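Local coordinates for ABC transporter substrate-binding protein (Vibrio cholerae, PDB 3LKV), which probably serves as the substrate-binding component of an ABC transporter, holding a bound phenylalanine between its two lobes in the crystal, at residues A12-V17 against T78-A83; P138-I143 against H168-V173; G273-I278 against R297-K302; G144-P149 against S185-I190. All coordinates share one frame; numbering follows the deposited sequence.

Contact 1: A12-V17 against T78-A83; sequences AVSQIV and TPTAQA. With PHE (phenylalanine), chain B.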
loop_
_atom_site.group_PDB
_atom_site.type_symbol
_atom_site.label_atom_id
_atom_site.label_comp_id
_atom_site.label_asym_id
_atom_site.label_seq_id
_atom_site.Cartn_x
_atom_site.Cartn_y
_atom_site.Cartn_z
ATOM N N ALA A 12 -6.811 11.106 -7.105
ATOM C CA ALA A 12 -6.212 10.312 -8.154
ATOM C C ALA A 12 -4.848 10.899 -8.501
ATOM O O ALA A 12 -4.758 12.079 -8.826
ATOM C CB ALA A 12 -7.144 10.297 -9.399
ATOM N N VAL A 13 -3.832 10.056 -8.425
ATOM C CA VAL A 13 -2.459 10.443 -8.491
ATOM C C VAL A 13 -1.809 9.863 -9.724
ATOM O O VAL A 13 -1.805 8.644 -9.910
ATOM C CB VAL A 13 -1.665 9.943 -7.281
ATOM C CG1 VAL A 13 -0.223 10.441 -7.384
ATOM C CG2 VAL A 13 -2.317 10.385 -5.952
ATOM N N SER A 14 -1.294 10.731 -10.580
ATOM C CA SER A 14 -0.584 10.334 -11.757
ATOM C C SER A 14 0.884 10.746 -11.673
ATOM O O SER A 14 1.199 11.903 -11.403
ATOM C CB SER A 14 -1.211 11.053 -12.921
ATOM O OG SER A 14 -0.595 10.699 -14.158
ATOM N N GLN A 15 1.774 9.817 -12.007
ATOM C CA GLN A 15 3.218 9.966 -11.792
ATOM C C GLN A 15 3.891 9.503 -13.055
ATOM O O GLN A 15 3.552 8.424 -13.572
ATOM C CB GLN A 15 3.607 9.054 -10.629
ATOM C CG GLN A 15 4.937 9.241 -10.142
ATOM C CD GLN A 15 5.239 8.361 -8.925
ATOM O OE1 GLN A 15 4.495 8.362 -7.973
ATOM N NE2 GLN A 15 6.348 7.659 -8.959
ATOM N N ILE A 16 4.841 10.278 -13.583
ATOM C CA ILE A 16 5.410 9.949 -14.882
ATOM C C ILE A 16 6.113 8.580 -14.888
ATOM O O ILE A 16 6.043 7.817 -15.877
ATOM C CB ILE A 16 6.302 11.116 -15.405
ATOM C CG1 ILE A 16 6.825 10.851 -16.808
ATOM C CG2 ILE A 16 7.444 11.443 -14.421
ATOM C CD1 ILE A 16 5.768 10.629 -17.909
ATOM N N VAL A 17 6.824 8.283 -13.803
ATOM C CA VAL A 17 7.597 7.054 -13.707
ATOM C C VAL A 17 7.889 6.827 -12.242
ATOM O O VAL A 17 7.872 7.769 -11.432
ATOM C CB VAL A 17 8.906 7.109 -14.575
ATOM C CG1 VAL A 17 9.975 7.976 -13.917
ATOM C CG2 VAL A 17 9.483 5.672 -14.818
ATOM N N THR A 78 6.426 16.815 -14.077
ATOM C CA THR A 78 5.927 17.759 -15.076
ATOM C C THR A 78 5.086 17.141 -16.191
ATOM O O THR A 78 4.019 17.656 -16.528
ATOM C CB THR A 78 7.097 18.608 -15.652
ATOM O OG1 THR A 78 7.573 19.464 -14.608
ATOM C CG2 THR A 78 6.625 19.468 -16.822
ATOM N N PRO A 79 5.567 16.046 -16.793
ATOM C CA PRO A 79 4.842 15.527 -17.978
ATOM C C PRO A 79 3.446 14.997 -17.605
ATOM O O PRO A 79 2.496 15.226 -18.324
ATOM C CB PRO A 79 5.759 14.429 -18.530
ATOM C CG PRO A 79 7.057 14.620 -17.871
ATOM C CD PRO A 79 6.822 15.344 -16.557
ATOM N N THR A 80 3.296 14.406 -16.430
ATOM C CA THR A 80 1.985 13.886 -16.025
ATOM C C THR A 80 1.112 15.056 -15.610
ATOM O O THR A 80 -0.049 15.070 -15.952
ATOM C CB THR A 80 2.133 12.842 -14.914
ATOM O OG1 THR A 80 3.384 13.057 -14.246
ATOM C CG2 THR A 80 2.188 11.413 -15.532
ATOM N N ALA A 81 1.691 16.086 -14.978
ATOM C CA ALA A 81 0.896 17.282 -14.666
ATOM C C ALA A 81 0.380 17.922 -15.929
ATOM O O ALA A 81 -0.774 18.295 -15.989
ATOM C CB ALA A 81 1.672 18.295 -13.823
ATOM N N GLN A 82 1.223 18.014 -16.932
ATOM C CA GLN A 82 0.852 18.615 -18.170
ATOM C C GLN A 82 -0.290 17.877 -18.814
ATOM O O GLN A 82 -1.223 18.523 -19.354
ATOM C CB GLN A 82 2.032 18.672 -19.141
ATOM C CG GLN A 82 3.081 19.754 -18.777
ATOM C CD GLN A 82 4.229 19.755 -19.784
ATOM O OE1 GLN A 82 4.777 18.715 -20.066
ATOM N NE2 GLN A 82 4.618 20.917 -20.273
ATOM N N ALA A 83 -0.254 16.544 -18.776
ATOM C CA ALA A 83 -1.371 15.782 -19.362
ATOM C C ALA A 83 -2.672 16.012 -18.607
ATOM O O ALA A 83 -3.778 15.994 -19.193
ATOM C CB ALA A 83 -1.034 14.282 -19.389
HETATM N N PHE B . 11.032 18.179 -10.828
HETATM C CA PHE B . 10.893 17.043 -11.824
HETATM C C PHE B . 9.770 17.403 -12.834
HETATM O O PHE B . 9.445 18.623 -12.926
HETATM C CB PHE B . 10.664 15.692 -11.129
HETATM C CG PHE B . 11.935 15.103 -10.522
HETATM C CD1 PHE B . 12.936 14.564 -11.351
HETATM C CD2 PHE B . 12.144 15.106 -9.161
HETATM C CE1 PHE B . 14.086 14.066 -10.828
HETATM C CE2 PHE B . 13.289 14.598 -8.627
HETATM C CZ PHE B . 14.280 14.080 -9.434
HETATM O OXT PHE B . 9.206 16.567 -13.575
HETATM O O HOH W 1 -1.225 12.275 -16.478
#

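Contact 2: P138-I143 against H168-V173; sequences PNVKSI and HGIKLV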
loop_
_atom_site.group_PDB
_atom_site.type_symbol
_atom_site.label_atom_id
_atom_site.label_comp_id
_atom_site.label_asym_id
_atom_site.label_seq_id
_atom_site.Cartn_x
_atom_site.Cartn_y
_atom_site.Cartn_z
ATOM N N PRO A 138 37.940 22.427 -7.388
ATOM C CA PRO A 138 38.303 23.816 -7.720
ATOM C C PRO A 138 38.908 23.999 -9.099
ATOM O O PRO A 138 38.955 25.110 -9.592
ATOM C CB PRO A 138 39.313 24.221 -6.620
ATOM C CG PRO A 138 39.228 23.097 -5.554
ATOM C CD PRO A 138 38.813 21.853 -6.351
ATOM N N ASN A 139 39.365 22.929 -9.722
ATOM C CA ASN A 139 39.924 23.017 -11.080
ATOM C C ASN A 139 38.944 22.659 -12.200
ATOM O O ASN A 139 39.370 22.435 -13.330
ATOM C CB ASN A 139 41.155 22.121 -11.191
ATOM C CG ASN A 139 42.298 22.591 -10.302
ATOM O OD1 ASN A 139 42.746 21.863 -9.431
ATOM N ND2 ASN A 139 42.737 23.822 -10.500
ATOM N N VAL A 140 37.630 22.637 -11.907
ATOM C CA VAL A 140 36.628 22.358 -12.950
ATOM C C VAL A 140 36.704 23.407 -14.032
ATOM O O VAL A 140 36.696 24.584 -13.743
ATOM C CB VAL A 140 35.183 22.324 -12.385
ATOM C CG1 VAL A 140 34.155 22.183 -13.526
ATOM C CG2 VAL A 140 35.056 21.173 -11.467
ATOM N N LYS A 141 36.825 22.958 -15.274
ATOM C CA LYS A 141 36.699 23.825 -16.443
ATOM C C LYS A 141 35.450 23.490 -17.248
ATOM O O LYS A 141 34.976 24.295 -18.021
ATOM C CB LYS A 141 37.932 23.704 -17.354
ATOM C CG LYS A 141 39.265 23.974 -16.630
ATOM C CD LYS A 141 39.289 25.399 -15.956
ATOM C CE LYS A 141 40.714 26.088 -15.962
ATOM N NZ LYS A 141 41.736 25.284 -15.219
ATOM N N SER A 142 34.896 22.312 -16.999
ATOM C CA SER A 142 33.944 21.699 -17.858
ATOM C C SER A 142 32.847 20.959 -17.073
ATOM O O SER A 142 33.157 20.120 -16.203
ATOM C CB SER A 142 34.734 20.666 -18.646
ATOM O OG SER A 142 34.133 20.549 -19.868
ATOM N N ILE A 143 31.584 21.228 -17.385
ATOM C CA ILE A 143 30.469 20.490 -16.769
ATOM C C ILE A 143 29.703 19.796 -17.854
ATOM O O ILE A 143 29.253 20.430 -18.826
ATOM C CB ILE A 143 29.560 21.404 -15.952
ATOM C CG1 ILE A 143 30.311 21.960 -14.751
ATOM C CG2 ILE A 143 28.299 20.654 -15.447
ATOM C CD1 ILE A 143 29.475 22.981 -13.913
ATOM N N HIS A 168 30.291 31.785 -14.411
ATOM C CA HIS A 168 31.459 31.275 -13.697
ATOM C C HIS A 168 32.615 30.821 -14.599
ATOM O O HIS A 168 33.582 30.220 -14.130
ATOM C CB HIS A 168 31.028 30.174 -12.702
ATOM C CG HIS A 168 30.365 30.729 -11.471
ATOM N ND1 HIS A 168 31.041 30.931 -10.286
ATOM C CD2 HIS A 168 29.105 31.183 -11.269
ATOM C CE1 HIS A 168 30.218 31.469 -9.400
ATOM N NE2 HIS A 168 29.038 31.637 -9.973
ATOM N N GLY A 169 32.529 31.133 -15.879
ATOM C CA GLY A 169 33.569 30.747 -16.829
ATOM C C GLY A 169 33.737 29.252 -17.077
ATOM O O GLY A 169 34.815 28.806 -17.416
ATOM N N ILE A 170 32.668 28.481 -16.934
ATOM C CA ILE A 170 32.701 27.030 -17.056
ATOM C C ILE A 170 32.015 26.639 -18.360
ATOM O O ILE A 170 30.902 27.078 -18.656
ATOM C CB ILE A 170 31.991 26.358 -15.838
ATOM C CG1 ILE A 170 32.840 26.550 -14.577
ATOM C CG2 ILE A 170 31.730 24.876 -16.054
ATOM C CD1 ILE A 170 32.057 26.278 -13.313
ATOM N N LYS A 171 32.691 25.811 -19.123
ATOM C CA LYS A 171 32.187 25.286 -20.356
ATOM C C LYS A 171 31.167 24.169 -20.042
ATOM O O LYS A 171 31.373 23.389 -19.117
ATOM C CB LYS A 171 33.398 24.738 -21.129
ATOM C CG LYS A 171 33.091 24.042 -22.451
ATOM C CD LYS A 171 34.397 23.491 -23.125
ATOM C CE LYS A 171 34.189 23.140 -24.619
ATOM N NZ LYS A 171 33.510 21.837 -24.862
ATOM N N LEU A 172 30.050 24.149 -20.768
ATOM C CA LEU A 172 29.027 23.096 -20.678
ATOM C C LEU A 172 29.181 22.122 -21.803
ATOM O O LEU A 172 29.223 22.528 -22.893
ATOM C CB LEU A 172 27.606 23.676 -20.814
ATOM C CG LEU A 172 26.980 24.187 -19.546
ATOM C CD1 LEU A 172 25.484 24.547 -19.812
ATOM C CD2 LEU A 172 27.124 23.117 -18.452
ATOM N N VAL A 173 29.234 20.843 -21.520
ATOM C CA VAL A 173 29.228 19.830 -22.533
ATOM C C VAL A 173 27.915 19.070 -22.449
ATOM O O VAL A 173 27.643 18.433 -21.451
ATOM C CB VAL A 173 30.358 18.846 -22.304
ATOM C CG1 VAL A 173 30.351 17.794 -23.419
ATOM C CG2 VAL A 173 31.705 19.585 -22.260
#

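Contact 3: G273-I278 against R297-K302; sequences GSDLVI and RATSTK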
loop_
_atom_site.group_PDB
_atom_site.type_symbol
_atom_site.label_atom_id
_atom_site.label_comp_id
_atom_site.label_asym_id
_atom_site.label_seq_id
_atom_site.Cartn_x
_atom_site.Cartn_y
_atom_site.Cartn_z
ATOM N N GLY A 273 15.448 24.922 1.233
ATOM C CA GLY A 273 16.284 24.118 2.134
ATOM C C GLY A 273 16.631 22.760 1.554
ATOM O O GLY A 273 15.846 21.816 1.608
ATOM N N SER A 274 17.817 22.661 0.990
ATOM C CA SER A 274 18.261 21.423 0.399
ATOM C C SER A 274 19.258 20.812 1.364
ATOM O O SER A 274 19.886 21.532 2.101
ATOM C CB SER A 274 18.902 21.718 -0.960
ATOM O OG SER A 274 18.073 22.567 -1.759
ATOM N N ASP A 275 19.410 19.492 1.384
ATOM C CA ASP A 275 20.418 18.891 2.271
ATOM C C ASP A 275 21.664 18.551 1.470
ATOM O O ASP A 275 21.589 17.914 0.420
ATOM C CB ASP A 275 19.889 17.638 2.970
ATOM C CG ASP A 275 18.639 17.915 3.807
ATOM O OD1 ASP A 275 18.728 18.783 4.701
ATOM O OD2 ASP A 275 17.578 17.296 3.539
ATOM N N LEU A 276 22.806 18.999 1.979
ATOM C CA LEU A 276 24.102 18.660 1.439
ATOM C C LEU A 276 24.487 17.274 1.885
ATOM O O LEU A 276 24.652 17.034 3.067
ATOM C CB LEU A 276 25.132 19.682 1.923
ATOM C CG LEU A 276 26.586 19.505 1.480
ATOM C CD1 LEU A 276 26.673 19.143 0.011
ATOM C CD2 LEU A 276 27.468 20.806 1.849
ATOM N N VAL A 277 24.617 16.354 0.941
ATOM C CA VAL A 277 24.992 14.978 1.230
ATOM C C VAL A 277 26.244 14.638 0.406
ATOM O O VAL A 277 26.356 15.096 -0.724
ATOM C CB VAL A 277 23.843 14.047 0.870
ATOM C CG1 VAL A 277 24.230 12.588 1.092
ATOM C CG2 VAL A 277 22.526 14.474 1.645
ATOM N N ILE A 278 27.189 13.887 0.990
ATOM C CA ILE A 278 28.478 13.523 0.350
ATOM C C ILE A 278 28.626 12.012 0.322
ATOM O O ILE A 278 28.369 11.354 1.326
ATOM C CB ILE A 278 29.718 14.061 1.121
ATOM C CG1 ILE A 278 29.677 15.574 1.284
ATOM C CG2 ILE A 278 31.017 13.650 0.420
ATOM C CD1 ILE A 278 29.278 16.330 0.031
ATOM N N ARG A 297 30.117 20.883 6.553
ATOM C CA ARG A 297 28.697 21.234 6.339
ATOM C C ARG A 297 27.792 20.045 5.981
ATOM O O ARG A 297 26.597 20.221 5.843
ATOM C CB ARG A 297 28.564 22.282 5.227
ATOM C CG ARG A 297 29.197 23.630 5.533
ATOM C CD ARG A 297 28.572 24.795 4.716
ATOM N NE ARG A 297 28.450 24.518 3.283
ATOM C CZ ARG A 297 29.459 24.517 2.413
ATOM N NH1 ARG A 297 30.710 24.762 2.797
ATOM N NH2 ARG A 297 29.223 24.259 1.141
ATOM N N ALA A 298 28.349 18.846 5.833
ATOM C CA ALA A 298 27.593 17.711 5.291
ATOM C C ALA A 298 26.585 17.203 6.290
ATOM O O ALA A 298 26.973 16.560 7.269
ATOM C CB ALA A 298 28.514 16.579 4.901
ATOM N N THR A 299 25.296 17.468 6.036
ATOM C CA THR A 299 24.202 16.978 6.909
ATOM C C THR A 299 24.179 15.443 6.922
ATOM O O THR A 299 23.568 14.834 7.787
ATOM C CB THR A 299 22.742 17.545 6.534
ATOM O OG1 THR A 299 22.199 16.865 5.390
ATOM C CG2 THR A 299 22.734 19.062 6.288
ATOM N N SER A 300 24.843 14.820 5.961
ATOM C CA SER A 300 24.949 13.376 5.956
ATOM C C SER A 300 26.181 13.012 5.155
ATOM O O SER A 300 26.783 13.889 4.518
ATOM C CB SER A 300 23.679 12.747 5.372
ATOM O OG SER A 300 23.827 11.341 5.233
ATOM N N THR A 301 26.562 11.736 5.179
ATOM C CA THR A 301 27.938 11.427 4.844
ATOM C C THR A 301 28.305 10.032 4.306
ATOM O O THR A 301 29.489 9.675 4.335
ATOM C CB THR A 301 28.870 11.785 6.064
ATOM O OG1 THR A 301 30.157 12.203 5.578
ATOM C CG2 THR A 301 28.997 10.600 7.089
ATOM N N LYS A 302 27.360 9.269 3.764
ATOM C CA LYS A 302 27.732 7.937 3.213
ATOM C C LYS A 302 28.869 8.001 2.145
ATOM O O LYS A 302 29.876 7.274 2.194
ATOM C CB LYS A 302 26.493 7.193 2.668
ATOM C CG LYS A 302 25.682 7.929 1.570
ATOM C CD LYS A 302 24.184 7.547 1.628
ATOM C CE LYS A 302 23.446 8.187 2.844
ATOM N NZ LYS A 302 22.163 7.516 3.158
#

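Contact 4: G144-P149 against S185-I190; sequences GVVYNP and SATQAI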
loop_
_atom_site.group_PDB
_atom_site.type_symbol
_atom_site.label_atom_id
_atom_site.label_comp_id
_atom_site.label_asym_id
_atom_site.label_seq_id
_atom_site.Cartn_x
_atom_site.Cartn_y
_atom_site.Cartn_z
ATOM N N GLY A 144 29.565 18.492 -17.693
ATOM C CA GLY A 144 28.803 17.661 -18.618
ATOM C C GLY A 144 27.376 17.549 -18.122
ATOM O O GLY A 144 27.133 17.549 -16.897
ATOM N N VAL A 145 26.426 17.478 -19.049
ATOM C CA VAL A 145 25.039 17.328 -18.637
ATOM C C VAL A 145 24.280 16.598 -19.689
ATOM O O VAL A 145 24.494 16.813 -20.875
ATOM C CB VAL A 145 24.375 18.701 -18.267
ATOM C CG1 VAL A 145 24.464 19.669 -19.376
ATOM C CG2 VAL A 145 22.889 18.514 -17.837
ATOM N N VAL A 146 23.452 15.661 -19.257
ATOM C CA VAL A 146 22.580 14.918 -20.144
ATOM C C VAL A 146 21.151 15.306 -19.761
ATOM O O VAL A 146 20.822 15.385 -18.608
ATOM C CB VAL A 146 22.755 13.405 -19.924
ATOM C CG1 VAL A 146 21.746 12.603 -20.796
ATOM C CG2 VAL A 146 24.233 12.992 -20.257
ATOM N N TYR A 147 20.300 15.509 -20.738
ATOM C CA TYR A 147 18.932 15.888 -20.450
ATOM C C TYR A 147 18.010 15.501 -21.581
ATOM O O TYR A 147 18.448 15.138 -22.664
ATOM C CB TYR A 147 18.849 17.387 -20.182
ATOM C CG TYR A 147 18.946 18.224 -21.397
ATOM C CD1 TYR A 147 17.799 18.647 -22.066
ATOM C CD2 TYR A 147 20.166 18.647 -21.881
ATOM C CE1 TYR A 147 17.889 19.459 -23.188
ATOM C CE2 TYR A 147 20.258 19.445 -23.009
ATOM C CZ TYR A 147 19.128 19.841 -23.655
ATOM O OH TYR A 147 19.220 20.643 -24.759
ATOM N N ASN A 148 16.728 15.528 -21.276
ATOM C CA ASN A 148 15.674 15.139 -22.218
ATOM C C ASN A 148 14.921 16.390 -22.652
ATOM O O ASN A 148 14.224 17.013 -21.860
ATOM C CB ASN A 148 14.702 14.118 -21.609
ATOM C CG ASN A 148 13.619 13.648 -22.618
ATOM O OD1 ASN A 148 13.416 14.250 -23.681
ATOM N ND2 ASN A 148 12.992 12.542 -22.307
ATOM N N PRO A 149 15.082 16.774 -23.929
ATOM C CA PRO A 149 14.499 18.009 -24.381
ATOM C C PRO A 149 12.986 17.919 -24.480
ATOM O O PRO A 149 12.371 18.950 -24.546
ATOM C CB PRO A 149 15.143 18.243 -25.748
ATOM C CG PRO A 149 15.476 16.918 -26.241
ATOM C CD PRO A 149 15.831 16.101 -24.999
ATOM N N SER A 185 24.530 5.811 -22.964
ATOM C CA SER A 185 25.271 6.213 -24.161
ATOM C C SER A 185 25.556 7.723 -24.206
ATOM O O SER A 185 26.634 8.115 -24.591
ATOM C CB SER A 185 24.476 5.923 -25.423
ATOM O OG SER A 185 24.259 4.578 -25.521
ATOM N N ALA A 186 24.550 8.536 -23.927
ATOM C CA ALA A 186 24.737 9.979 -23.856
ATOM C C ALA A 186 25.822 10.341 -22.828
ATOM O O ALA A 186 26.693 11.130 -23.126
ATOM C CB ALA A 186 23.407 10.691 -23.502
ATOM N N THR A 187 25.771 9.769 -21.637
ATOM C CA THR A 187 26.807 10.009 -20.640
ATOM C C THR A 187 28.206 9.623 -21.175
ATOM O O THR A 187 29.169 10.382 -21.066
ATOM C CB THR A 187 26.535 9.221 -19.395
ATOM O OG1 THR A 187 25.209 9.534 -18.954
ATOM C CG2 THR A 187 27.575 9.540 -18.270
ATOM N N GLN A 188 28.286 8.438 -21.762
ATOM C CA GLN A 188 29.529 7.966 -22.359
ATOM C C GLN A 188 30.047 8.933 -23.403
ATOM O O GLN A 188 31.229 9.202 -23.448
ATOM C CB GLN A 188 29.309 6.612 -23.001
ATOM C CG GLN A 188 30.549 6.017 -23.531
ATOM C CD GLN A 188 30.257 4.824 -24.394
ATOM O OE1 GLN A 188 29.489 4.914 -25.362
ATOM N NE2 GLN A 188 30.847 3.697 -24.053
ATOM N N ALA A 189 29.165 9.451 -24.247
ATOM C CA ALA A 189 29.592 10.395 -25.267
ATOM C C ALA A 189 30.271 11.638 -24.682
ATOM O O ALA A 189 31.026 12.316 -25.392
ATOM C CB ALA A 189 28.402 10.826 -26.167
ATOM N N ILE A 190 29.998 11.985 -23.433
ATOM C CA ILE A 190 30.509 13.263 -22.914
ATOM C C ILE A 190 31.433 13.189 -21.702
ATOM O O ILE A 190 32.021 14.215 -21.326
ATOM C CB ILE A 190 29.336 14.248 -22.559
ATOM C CG1 ILE A 190 28.481 13.722 -21.385
ATOM C CG2 ILE A 190 28.495 14.501 -23.778
ATOM C CD1 ILE A 190 27.512 14.808 -20.778
#

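Contact 1: A12-V17 against T78-A83
At the phenylalanine pocket, on the lobe containing strand 9-15, the C-terminal end of that strand and the residue after it pack against the first turn of helix 78-87, with Ser14 and Ile16 meeting Pro79 and Thr80. Thr80 meets Ser14 and Ile16 with its two branches. Its methyl CG2 lies 3.2 Å from Ser14 OG, while its hydroxyl OG1 faces the start of the loop, 3.7 Å from Ile16 CB. That hydroxyl is close to the Ile16 amide as well, but at too poor an angle for a hydrogen bond; it bonds instead to Ile76 O. Ser14 turns its hydroxyl anti to its own backbone N (chi1 -179°), which carries OG out to a water. The water accepts from Ser14 OG at 2.9 Å and donates to Thr80 O, so it joins strand to helix where no direct hydrogen bond does. Farther along, the CG1-CD1 arm of Ile16 crosses the Pro79 ring at about a right angle, Ile16 CD1 lying 3.9 Å from Pro79 CB. The same helix start grips the ligand carboxylate twice: Thr78 N donates to OXT of the phenylalanine at 2.8 Å, nearly straight at 168°, and Thr78 OG1 donates to its O at 2.7 Å. The N-terminal end of the helix would favour the negative charge there. Asp122, Thr99, Asn203 and the carbonyl of Ala97 also hydrogen-bond the ligand. A carboxylate received at a helix N-terminus, beside the strand ends of a parallel sheet, is characteristic of periplasmic-binding-protein ligand sites.

Contact 2: P138-I143 against H168-V173
Strands 142-147 and 171-176 run parallel as the two strands of a beta-alpha-beta unit, with Ser142 beside Lys171 and Ile143 beside Leu172, and helix 152-167 making the crossover between them. Three backbone hydrogen bonds join the strand starts. Lys171 N donates to Lys141 O at 3.0 Å; Ile143 N then reaches Lys171 O at 2.8 Å, and Val173 N reaches Ile143 O at 2.7 Å. Ile143 thus both gives and receives, in the alternation of a parallel pair. Two CA-H...O contacts, from Ser142 CA to Lys171 O and from Leu172 CA to Ile143 O, lie among these bonds.

Apolar packing gathers round Ile143. The CG2 methyl of Ile170, placed anti to its backbone N with CG1 beside that N, presses on the CG1-CD1 arm of Ile143; the approach of Ile143 CG1 to Ile170 CG2, 3.5 Å, is tighter than usual for carbons. Leu172 CD2 also lies 3.9 Å from Ile143 CB. Helix 126-136 covers this side through Ile133 and Val130, and Leu172 also rests on helix 152-167.

The opposite face of the sheet carries Ser142 and Lys171. Lys171 leads its amine outward, whereas Ser142 is buried and its hydroxyl is hydrogen-bonded to Lys193 O. Across the strands the same Ser142 OG touches a methyl, Val173 CG2, at 3.5 Å.

Contact 3: G273-I278 against R297-K302
Leu276 and Ile278 of edge strand 275-278 meet Arg297 and Ala298 of the C-terminal segment 297-302, which follows on from helix 292-297. Side-chain packing joins the two at both residues. Leu276 holds CG anti to its backbone N, and its CD2 methyl lies against the bent arginine chain, 3.8 Å from Arg297 CB and 3.9 Å from Arg297 NH2. The two side chains lie askew, the methyl meeting the guanidinium obliquely. That guanidinium is engaged beyond the strand by a salt bridge to Glu135 on helix 126-136, and Leu132 of the same helix touches both Leu276 and Arg297. Two residues on, Ile278 CG1 packs against the Ala298 methyl, CB, at 3.9 Å.

The polar contacts are weak and converge on one carbonyl. Thr299 N lies 3.1 Å from Leu276 O in a weak bond, strongly bent at 122°, and Thr299 OG1 reaches the same oxygen in a second weak bond of 3.4 Å. The threonine hydroxyl sits between its own backbone N and carbonyl carbon (chi1 77°), which turns it to the strand and brings it to 3.4 Å from Asp275 CB as well. At the far end, Thr301 CA approaches Ile278 O in a CA-H...O contact.

The end-to-end directions of 275-278 and 297-302 are 59° apart, so the tail runs askew to the strand. The strand also bonds to strand 237-240, antiparallel to it, through Asp275 and Val277. The arrangement is that of a C-terminal tail packed on the antiparallel edge strand of an otherwise parallel alpha/beta lobe.

Contact 4: G144-P149 against S185-I190
Val146 sets CG1 anti to its backbone N (chi1 176°); its CB bond points at helix 183-191, and this rotation puts CG1 on Ala186 and CG2 by Thr187 and Ile190. Ile190 places CG1 in the cramped position between its own N and carbonyl carbon (chi1 66°), and the chain then runs extended to CD1, which reaches the strand. The Val146 methyls divide the helix surface between them. CG1 rests on the Ala186 methyl, CB, at 3.7 Å; CG2 meets Thr187 OG1 and Ile190 CD1, each 3.8 Å away. The threonine hydroxyl is hydrogen-bonded within its helix to Val183 O.

Ile190 CD1 lies over the backbone as well as beside side chains: it comes to 3.4 Å from Val145 N and 3.8 Å from Gly144 CA. A CB on Gly144 would come tight against that methyl, consistent with its close approach. No hydrogen bond crosses this buried contact; methyls pack on methyls, on the bonded hydroxyl and on backbone atoms.

Strand 144-147 and the 185-190 part of the helix run nearly antiparallel, at 158°, their axes 8.4 Å apart at closest approach, the helix lying on one face of the mixed sheet. Ile190 also touches Val173 and Ala175 of strand 171-176, helix 209-218 meets Val146 and Thr187 through Met212, and helix 152-167 covers Val145 from the other face of the sheet.

Overall arrangement
Contact 1 comes first along the chain and packs a helix on the parallel sheet that includes strand 9-15; contacts 2, 3 and 4 all reach the second, mixed sheet, as expected for the two lobes of a periplasmic binding protein. Contact 1 lies about 34 Å from contact 2, centre to centre. Contacts 2 and 4 interlock: both use strand 142-147, their segments alternate in sequence, and they meet where Val173 O faces Val145 N at 2.9 Å, a probable hydrogen bond. Contact 3, last along the chain, involves the edge strand at the other end of that sheet, its centre about 23 Å from that of contact 2. Contact 1 contributes Thr78 to the phenylalanine pocket.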